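Local atomic coordinates of 2-dehydropantoate 2-reductase (Geobacter metallireducens, PDB entry 3HN2), a protein that probably catalyses the NADPH-dependent reduction of ketopantoate (2-dehydropantoate) to pantoate, the second step on the pantoate branch of pantothenate biosynthesis. Residues V73-K78 and E87-L92; T97-L102 and E110-L115; L13-G18 and N42-F47. One frame throughout, in Å; residues are numbered along the deposited sequence.

Contact 1 of 3, residues V73-K78 and E87-L92; sequences VLVGLK and ELIRPL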
loop_
_atom_site.group_PDB
_atom_site.type_symbol
_atom_site.label_atom_id
_atom_site.label_comp_id
_atom_site.label_asym_id
_atom_site.label_seq_id
_atom_site.Cartn_x
_atom_site.Cartn_y
_atom_site.Cartn_z
ATOM N N VAL A 73 3.761 12.984 27.903
ATOM C CA VAL A 73 3.691 11.532 28.024
ATOM C C VAL A 73 2.995 10.890 26.819
ATOM O O VAL A 73 1.815 11.130 26.561
ATOM C CB VAL A 73 3.137 11.049 29.411
ATOM C CG1 VAL A 73 2.011 11.926 29.904
ATOM C CG2 VAL A 73 2.714 9.577 29.363
ATOM N N LEU A 74 3.770 10.118 26.061
ATOM C CA LEU A 74 3.250 9.293 24.969
ATOM C C LEU A 74 2.643 8.029 25.531
ATOM O O LEU A 74 3.361 7.177 26.052
ATOM C CB LEU A 74 4.375 8.880 24.031
ATOM C CG LEU A 74 4.424 9.387 22.598
ATOM C CD1 LEU A 74 5.010 10.781 22.564
ATOM C CD2 LEU A 74 5.279 8.427 21.789
ATOM N N VAL A 75 1.324 7.910 25.431
ATOM C CA VAL A 75 0.639 6.685 25.806
ATOM C C VAL A 75 0.566 5.748 24.582
ATOM O O VAL A 75 -0.023 6.090 23.553
ATOM C CB VAL A 75 -0.761 6.971 26.378
ATOM C CG1 VAL A 75 -1.380 5.705 26.931
ATOM C CG2 VAL A 75 -0.684 8.031 27.479
ATOM N N GLY A 76 1.205 4.586 24.700
ATOM C CA GLY A 76 1.163 3.552 23.671
ATOM C C GLY A 76 0.620 2.243 24.214
ATOM O O GLY A 76 0.861 1.177 23.636
ATOM N N LEU A 77 -0.112 2.337 25.327
ATOM C CA LEU A 77 -0.733 1.191 25.997
ATOM C C LEU A 77 -1.739 0.473 25.116
ATOM O O LEU A 77 -2.395 1.088 24.279
ATOM C CB LEU A 77 -1.472 1.646 27.260
ATOM C CG LEU A 77 -0.767 1.861 28.599
ATOM C CD1 LEU A 77 -1.696 2.621 29.530
ATOM C CD2 LEU A 77 -0.330 0.544 29.233
ATOM N N LYS A 78 -1.854 -0.834 25.310
ATOM C CA LYS A 78 -2.963 -1.576 24.742
ATOM C C LYS A 78 -4.213 -1.204 25.531
ATOM O O LYS A 78 -4.162 -1.070 26.756
ATOM C CB LYS A 78 -2.691 -3.076 24.777
ATOM C CG LYS A 78 -2.304 -3.666 23.425
ATOM C CD LYS A 78 -0.929 -3.207 22.950
ATOM C CE LYS A 78 -0.892 -3.034 21.433
ATOM N NZ LYS A 78 -1.211 -4.293 20.694
ATOM N N GLU A 87 -3.025 5.000 37.885
ATOM C CA GLU A 87 -1.775 4.609 38.556
ATOM C C GLU A 87 -0.515 4.889 37.727
ATOM O O GLU A 87 0.514 5.292 38.274
ATOM C CB GLU A 87 -1.809 3.144 39.029
ATOM C CG GLU A 87 -2.032 2.094 37.939
ATOM C CD GLU A 87 -1.333 0.771 38.230
ATOM O OE1 GLU A 87 -1.971 -0.288 38.047
ATOM O OE2 GLU A 87 -0.147 0.782 38.636
ATOM N N LEU A 88 -0.618 4.709 36.410
ATOM C CA LEU A 88 0.539 4.796 35.519
ATOM C C LEU A 88 0.910 6.212 35.077
ATOM O O LEU A 88 2.072 6.475 34.775
ATOM C CB LEU A 88 0.333 3.911 34.282
ATOM C CG LEU A 88 0.306 2.390 34.447
ATOM C CD1 LEU A 88 -0.221 1.757 33.180
ATOM C CD2 LEU A 88 1.679 1.832 34.794
ATOM N N ILE A 89 -0.065 7.118 35.032
ATOM C CA ILE A 89 0.161 8.452 34.465
ATOM C C ILE A 89 0.192 9.590 35.508
ATOM O O ILE A 89 0.987 10.519 35.367
ATOM C CB ILE A 89 -0.808 8.732 33.264
ATOM C CG1 ILE A 89 -0.557 7.718 32.140
ATOM C CG2 ILE A 89 -0.638 10.146 32.699
ATOM C CD1 ILE A 89 -1.706 7.558 31.165
ATOM N N ARG A 90 -0.635 9.499 36.554
ATOM C CA ARG A 90 -0.688 10.524 37.628
ATOM C C ARG A 90 0.651 11.033 38.207
ATOM O O ARG A 90 0.805 12.251 38.362
ATOM C CB ARG A 90 -1.706 10.138 38.731
ATOM C CG ARG A 90 -1.408 10.608 40.165
ATOM C CD ARG A 90 -1.894 12.029 40.460
ATOM N NE ARG A 90 -3.290 12.073 40.893
ATOM C CZ ARG A 90 -4.318 12.378 40.104
ATOM N NH1 ARG A 90 -5.549 12.387 40.600
ATOM N NH2 ARG A 90 -4.127 12.675 38.823
ATOM N N PRO A 91 1.627 10.131 38.510
ATOM C CA PRO A 91 2.934 10.652 38.957
ATOM C C PRO A 91 3.726 11.467 37.920
ATOM O O PRO A 91 4.628 12.217 38.297
ATOM C CB PRO A 91 3.715 9.379 39.307
ATOM C CG PRO A 91 2.685 8.330 39.510
ATOM C CD PRO A 91 1.625 8.653 38.526
ATOM N N LEU A 92 3.387 11.322 36.639
ATOM C CA LEU A 92 4.076 12.024 35.555
ATOM C C LEU A 92 3.476 13.396 35.247
ATOM O O LEU A 92 4.041 14.164 34.468
ATOM C CB LEU A 92 4.065 11.173 34.281
ATOM C CG LEU A 92 4.472 9.704 34.391
ATOM C CD1 LEU A 92 3.963 8.912 33.197
ATOM C CD2 LEU A 92 5.978 9.576 34.522
#

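Contact 2 of 3, residues T97-L102 and E110-L115; sequences TQILTL and EALATL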
loop_
_atom_site.group_PDB
_atom_site.type_symbol
_atom_site.label_atom_id
_atom_site.label_comp_id
_atom_site.label_asym_id
_atom_site.label_seq_id
_atom_site.Cartn_x
_atom_site.Cartn_y
_atom_site.Cartn_z
ATOM N N THR A 97 2.077 19.594 31.846
ATOM C CA THR A 97 2.289 18.295 31.210
ATOM C C THR A 97 1.148 18.062 30.233
ATOM O O THR A 97 -0.011 18.353 30.540
ATOM C CB THR A 97 2.304 17.132 32.243
ATOM O OG1 THR A 97 3.220 17.432 33.300
ATOM C CG2 THR A 97 2.702 15.798 31.595
ATOM N N GLN A 98 1.487 17.564 29.049
ATOM C CA GLN A 98 0.481 17.210 28.062
ATOM C C GLN A 98 0.562 15.737 27.671
ATOM O O GLN A 98 1.644 15.152 27.616
ATOM C CB GLN A 98 0.542 18.141 26.851
ATOM C CG GLN A 98 1.930 18.614 26.473
ATOM C CD GLN A 98 1.903 19.911 25.692
ATOM O OE1 GLN A 98 1.029 20.128 24.850
ATOM N NE2 GLN A 98 2.863 20.788 25.969
ATOM N N ILE A 99 -0.600 15.142 27.423
ATOM C CA ILE A 99 -0.712 13.701 27.253
ATOM C C ILE A 99 -1.073 13.344 25.807
ATOM O O ILE A 99 -2.100 13.781 25.282
ATOM C CB ILE A 99 -1.727 13.105 28.261
ATOM C CG1 ILE A 99 -1.403 13.583 29.685
ATOM C CG2 ILE A 99 -1.716 11.591 28.199
ATOM C CD1 ILE A 99 -2.550 13.513 30.669
ATOM N N LEU A 100 -0.208 12.562 25.169
ATOM C CA LEU A 100 -0.387 12.184 23.770
ATOM C C LEU A 100 -0.767 10.716 23.655
ATOM O O LEU A 100 0.016 9.833 24.008
ATOM C CB LEU A 100 0.881 12.490 22.962
ATOM C CG LEU A 100 1.053 12.096 21.486
ATOM C CD1 LEU A 100 -0.134 12.492 20.643
ATOM C CD2 LEU A 100 2.300 12.762 20.937
ATOM N N THR A 101 -1.976 10.466 23.166
ATOM C CA THR A 101 -2.453 9.103 22.988
ATOM C C THR A 101 -2.297 8.625 21.522
ATOM O O THR A 101 -2.689 9.320 20.575
ATOM C CB THR A 101 -3.883 8.936 23.572
ATOM O OG1 THR A 101 -4.126 7.565 23.890
ATOM C CG2 THR A 101 -4.957 9.450 22.640
ATOM N N LEU A 102 -1.683 7.458 21.351
ATOM C CA LEU A 102 -1.422 6.895 20.017
ATOM C C LEU A 102 -2.053 5.522 19.834
ATOM O O LEU A 102 -1.845 4.857 18.817
ATOM C CB LEU A 102 0.081 6.790 19.762
ATOM C CG LEU A 102 0.882 8.022 19.349
ATOM C CD1 LEU A 102 2.356 7.694 19.398
ATOM C CD2 LEU A 102 0.497 8.484 17.965
ATOM N N GLU A 110 -10.960 10.764 25.470
ATOM C CA GLU A 110 -11.999 11.213 26.388
ATOM C C GLU A 110 -11.798 10.696 27.812
ATOM O O GLU A 110 -12.113 11.399 28.775
ATOM C CB GLU A 110 -13.380 10.791 25.866
ATOM C CG GLU A 110 -13.789 11.420 24.526
ATOM C CD GLU A 110 -13.366 10.608 23.289
ATOM O OE1 GLU A 110 -14.052 10.712 22.248
ATOM O OE2 GLU A 110 -12.356 9.872 23.343
ATOM N N ALA A 111 -11.283 9.470 27.931
ATOM C CA ALA A 111 -11.020 8.846 29.228
ATOM C C ALA A 111 -9.963 9.633 29.984
ATOM O O ALA A 111 -10.179 10.030 31.131
ATOM C CB ALA A 111 -10.577 7.405 29.053
ATOM N N LEU A 112 -8.842 9.872 29.305
ATOM C CA LEU A 112 -7.723 10.655 29.817
ATOM C C LEU A 112 -8.102 12.107 30.079
ATOM O O LEU A 112 -7.537 12.743 30.971
ATOM C CB LEU A 112 -6.563 10.616 28.819
ATOM C CG LEU A 112 -5.860 9.292 28.517
ATOM C CD1 LEU A 112 -5.091 9.389 27.201
ATOM C CD2 LEU A 112 -4.934 8.888 29.655
ATOM N N ALA A 113 -9.047 12.626 29.294
ATOM C CA ALA A 113 -9.562 13.985 29.471
ATOM C C ALA A 113 -10.399 14.112 30.740
ATOM O O ALA A 113 -10.287 15.103 31.456
ATOM C CB ALA A 113 -10.364 14.416 28.260
ATOM N N THR A 114 -11.227 13.099 31.000
ATOM C CA THR A 114 -12.007 12.989 32.232
ATOM C C THR A 114 -11.074 12.808 33.429
ATOM O O THR A 114 -11.302 13.375 34.502
ATOM C CB THR A 114 -12.975 11.786 32.171
ATOM O OG1 THR A 114 -13.691 11.811 30.933
ATOM C CG2 THR A 114 -13.971 11.821 33.320
ATOM N N LEU A 115 -10.014 12.032 33.221
ATOM C CA LEU A 115 -9.111 11.658 34.291
ATOM C C LEU A 115 -8.151 12.781 34.677
ATOM O O LEU A 115 -7.865 12.963 35.860
ATOM C CB LEU A 115 -8.340 10.396 33.910
ATOM C CG LEU A 115 -8.310 9.321 34.996
ATOM C CD1 LEU A 115 -8.276 7.942 34.372
ATOM C CD2 LEU A 115 -7.151 9.516 35.967
#

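Contact 3 of 3, residues L13-G18 and N42-F47; sequences LGLYYG and NGLKVF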
loop_
_atom_site.group_PDB
_atom_site.type_symbol
_atom_site.label_atom_id
_atom_site.label_comp_id
_atom_site.label_asym_id
_atom_site.label_seq_id
_atom_site.Cartn_x
_atom_site.Cartn_y
_atom_site.Cartn_z
ATOM N N LEU A 13 4.864 0.003 19.093
ATOM C CA LEU A 13 4.820 1.378 18.608
ATOM C C LEU A 13 5.382 2.398 19.601
ATOM O O LEU A 13 5.995 3.387 19.194
ATOM C CB LEU A 13 3.408 1.755 18.123
ATOM C CG LEU A 13 2.274 2.316 18.983
ATOM C CD1 LEU A 13 2.369 3.829 19.121
ATOM C CD2 LEU A 13 0.941 1.947 18.353
ATOM N N GLY A 14 5.164 2.163 20.892
ATOM C CA GLY A 14 5.684 3.037 21.935
ATOM C C GLY A 14 7.199 3.013 21.995
ATOM O O GLY A 14 7.840 4.053 22.196
ATOM N N LEU A 15 7.767 1.823 21.811
ATOM C CA LEU A 15 9.211 1.654 21.768
ATOM C C LEU A 15 9.797 2.282 20.514
ATOM O O LEU A 15 10.762 3.041 20.602
ATOM C CB LEU A 15 9.595 0.175 21.855
ATOM C CG LEU A 15 9.550 -0.553 23.204
ATOM C CD1 LEU A 15 9.909 -2.014 23.017
ATOM C CD2 LEU A 15 10.478 0.080 24.232
ATOM N N TYR A 16 9.194 1.976 19.362
ATOM C CA TYR A 16 9.638 2.482 18.057
ATOM C C TYR A 16 9.694 4.003 17.990
ATOM O O TYR A 16 10.699 4.566 17.565
ATOM C CB TYR A 16 8.746 1.942 16.936
ATOM C CG TYR A 16 9.023 2.523 15.565
ATOM C CD1 TYR A 16 10.198 2.216 14.874
ATOM C CD2 TYR A 16 8.099 3.364 14.946
ATOM C CE1 TYR A 16 10.450 2.747 13.607
ATOM C CE2 TYR A 16 8.338 3.893 13.677
ATOM C CZ TYR A 16 9.513 3.578 13.014
ATOM O OH TYR A 16 9.751 4.105 11.764
ATOM N N TYR A 17 8.618 4.655 18.416
ATOM C CA TYR A 17 8.563 6.114 18.408
ATOM C C TYR A 17 9.478 6.745 19.449
ATOM O O TYR A 17 10.117 7.759 19.177
ATOM C CB TYR A 17 7.126 6.616 18.559
ATOM C CG TYR A 17 6.280 6.403 17.325
ATOM C CD1 TYR A 17 6.774 6.699 16.052
ATOM C CD2 TYR A 17 4.982 5.915 17.428
ATOM C CE1 TYR A 17 5.996 6.500 14.914
ATOM C CE2 TYR A 17 4.196 5.717 16.301
ATOM C CZ TYR A 17 4.706 6.013 15.050
ATOM O OH TYR A 17 3.919 5.814 13.941
ATOM N N GLY A 18 9.558 6.126 20.622
ATOM C CA GLY A 18 10.445 6.595 21.684
ATOM C C GLY A 18 11.915 6.465 21.331
ATOM O O GLY A 18 12.724 7.324 21.695
ATOM N N ASN A 42 21.330 -4.512 28.136
ATOM C CA ASN A 42 21.860 -4.344 26.780
ATOM C C ASN A 42 21.443 -3.068 26.050
ATOM O O ASN A 42 22.215 -2.522 25.258
ATOM C CB ASN A 42 21.508 -5.560 25.918
ATOM C CG ASN A 42 22.556 -6.652 25.991
ATOM O OD1 ASN A 42 22.279 -7.759 26.453
ATOM N ND2 ASN A 42 23.770 -6.347 25.532
ATOM N N GLY A 43 20.228 -2.599 26.320
ATOM C CA GLY A 43 19.605 -1.554 25.511
ATOM C C GLY A 43 18.690 -2.214 24.496
ATOM O O GLY A 43 18.632 -3.446 24.418
ATOM N N LEU A 44 17.970 -1.410 23.718
ATOM C CA LEU A 44 17.061 -1.965 22.712
ATOM C C LEU A 44 17.569 -1.808 21.277
ATOM O O LEU A 44 18.209 -0.811 20.933
ATOM C CB LEU A 44 15.628 -1.436 22.881
ATOM C CG LEU A 44 15.287 0.053 22.776
ATOM C CD1 LEU A 44 14.756 0.396 21.400
ATOM C CD2 LEU A 44 14.273 0.430 23.837
ATOM N N LYS A 45 17.277 -2.814 20.458
ATOM C CA LYS A 45 17.667 -2.827 19.055
ATOM C C LYS A 45 16.447 -2.575 18.182
ATOM O O LYS A 45 15.430 -3.256 18.318
ATOM C CB LYS A 45 18.292 -4.173 18.677
ATOM C CG LYS A 45 19.467 -4.605 19.540
ATOM C CD LYS A 45 20.321 -5.623 18.803
ATOM C CE LYS A 45 21.691 -5.766 19.442
ATOM N NZ LYS A 45 22.632 -6.511 18.563
ATOM N N VAL A 46 16.547 -1.593 17.291
ATOM C CA VAL A 46 15.475 -1.319 16.339
ATOM C C VAL A 46 15.891 -1.790 14.955
ATOM O O VAL A 46 16.885 -1.326 14.400
ATOM C CB VAL A 46 15.081 0.180 16.304
ATOM C CG1 VAL A 46 14.031 0.446 15.231
ATOM C CG2 VAL A 46 14.554 0.620 17.652
ATOM N N PHE A 47 15.127 -2.730 14.415
ATOM C CA PHE A 47 15.326 -3.192 13.053
ATOM C C PHE A 47 14.264 -2.551 12.173
ATOM O O PHE A 47 13.074 -2.648 12.456
ATOM C CB PHE A 47 15.271 -4.721 12.982
ATOM C CG PHE A 47 16.228 -5.402 13.921
ATOM C CD1 PHE A 47 15.775 -5.960 15.111
ATOM C CD2 PHE A 47 17.586 -5.469 13.625
ATOM C CE1 PHE A 47 16.661 -6.583 15.989
ATOM C CE2 PHE A 47 18.479 -6.091 14.496
ATOM C CZ PHE A 47 18.014 -6.649 15.678
#

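Contact 1 of 3, residues V73-K78 and E87-L92
I89 has CG1 anti to its carbonyl carbon (chi1 -62°) and CG2 anti to its backbone N, and this splits the residue between two valines of the strand. The CD1 at the end of the longer branch reaches V75, where it meets CG2 at 3.9 Å, the two side chains crossing at about a right angle. The shorter branch serves V73, its CG2 lying 4.2 Å from V73 CG1. V73 in turn divides its methyls between I89 and L92: its CG2 comes within 4.1 Å of L92 CD1, again nearly crosswise. Beyond the end of the strand L77 takes over: L88 CD1 sits at the fork of that leucine, 4.0 Å from L77 CD1 and 4.1 Å from L77 CD2. Residues 90-92 form a 3-10 segment, with L92 N bonded to I89 O at 2.8 Å. This is the strand-helix half of the beta-alpha-beta unit formed by strand 72-75, helix 85-89 and strand 98-101 in the Rossmann-type domain. Strand 5-8 closes in from the side, V8 touching V73, L77 and L92, while I99 of the next strand lies against both valines. With methyl groups alone meeting across the interface and no hydrogen bond between the segments, the helix is held to the sheet here by shape and the hydrophobic effect.

Contact 2 of 3, residues T97-L102 and E110-L115
The strand 98-101 and the helix 108-115 come closest where the CA atoms of I99 and L112 lie 8.1 Å apart, a separation that leaves room for one layer of side chains. From the helix segment, L112 alone reaches the strand segment. Its CG is placed anti to the carbonyl carbon (chi1 -65°), and the branch ending in CD1 is driven at the strand between I99 and T101, two residues whose side chains leave the same side of the sheet. CD1 of L112 lies 4.2 Å from I99 CG2, the methyl that stands anti to the backbone N of the isoleucine. On T101 the same methyl lies 3.9 Å from CB and equally 3.9 Å from OG1, so it rests against the root of the threonine and its hydroxyl rather than against CG2. Both residues are met obliquely. This is the first half of a right-handed Rossmann-type crossover, in which strand 98-101 leads through helix 108-115 to the parallel strand 121-129. L112 also touches I121 of that strand, and Y85 and I89 of the preceding helix lie against it. L100 points to the other face of the sheet, packing on L72 and L74. On the far flank of the helix, T114 folds its hydroxyl back one turn: OG1 donates to E110 O at 2.7 Å, the donor tilted 28° from the carbonyl plane. The amide N of T114 binds the same oxygen at 2.9 Å from the opposite face, giving E110 O two donors from a single residue. At the start of the segment 97-102, T97 OG1 is hydrogen-bonded to M70 O and E94 N.

Contact 3 of 3, residues L13-G18 and N42-F47
L15 and L44 meet end to end, CD2 of each leucine 3.8 Å from CD2 of the other, with the side chains set at a slant to one another. L44 manages this with CG between its backbone N and carbonyl carbon (chi1 61°), which turns CD2 to the helix. One residue on in the helix and two on in the strand, Y16 and V46 form the second pair. Here the tyrosine ring offers its edge: V46 CG1 lies near the ring plane, 4.2 Å from Y16 CD1, so the valine borders the ring and does not cover a face. The ring of Y16 is also stacked with H140, and V138 touches both L15 and Y16, so the small sheet holding strands 44-48 and 137-140 packs on the helix flank. At the other end G43, with positive phi (97°), is the first residue after helix 36-41 to leave helical backbone angles. The segment 13-18 opens helix 14-23, whose G14 is the last glycine of a GxGxxG sequence. Such a glycine-rich turn and helix, consistent with NADPH use here, typify the dinucleotide-binding Rossmann fold.

How the contacts relate
Contacts 1 and 2 are consecutive steps of one sheet, their centres 9 Å apart. Strands 72-75 and 98-101 are parallel neighbours, probably hydrogen-bonded from V75 N to L100 O at 2.7 Å and from L100 N to V73 O at 2.8 Å. Contact 3 stands about 17 Å from contact 1 and 23 Å from contact 2, centre to centre, yet its helix meets both: Y17 CD2 packs on L102 CD1, just past strand 98-101, at 3.7 Å, and Y17 CB on L74 CD2 of strand 72-75 at 4.1 Å. L77 of contact 1 also touches the glycine-rich motif that includes G14 of contact 3, which brings these two contacts to the probable NADPH-binding region.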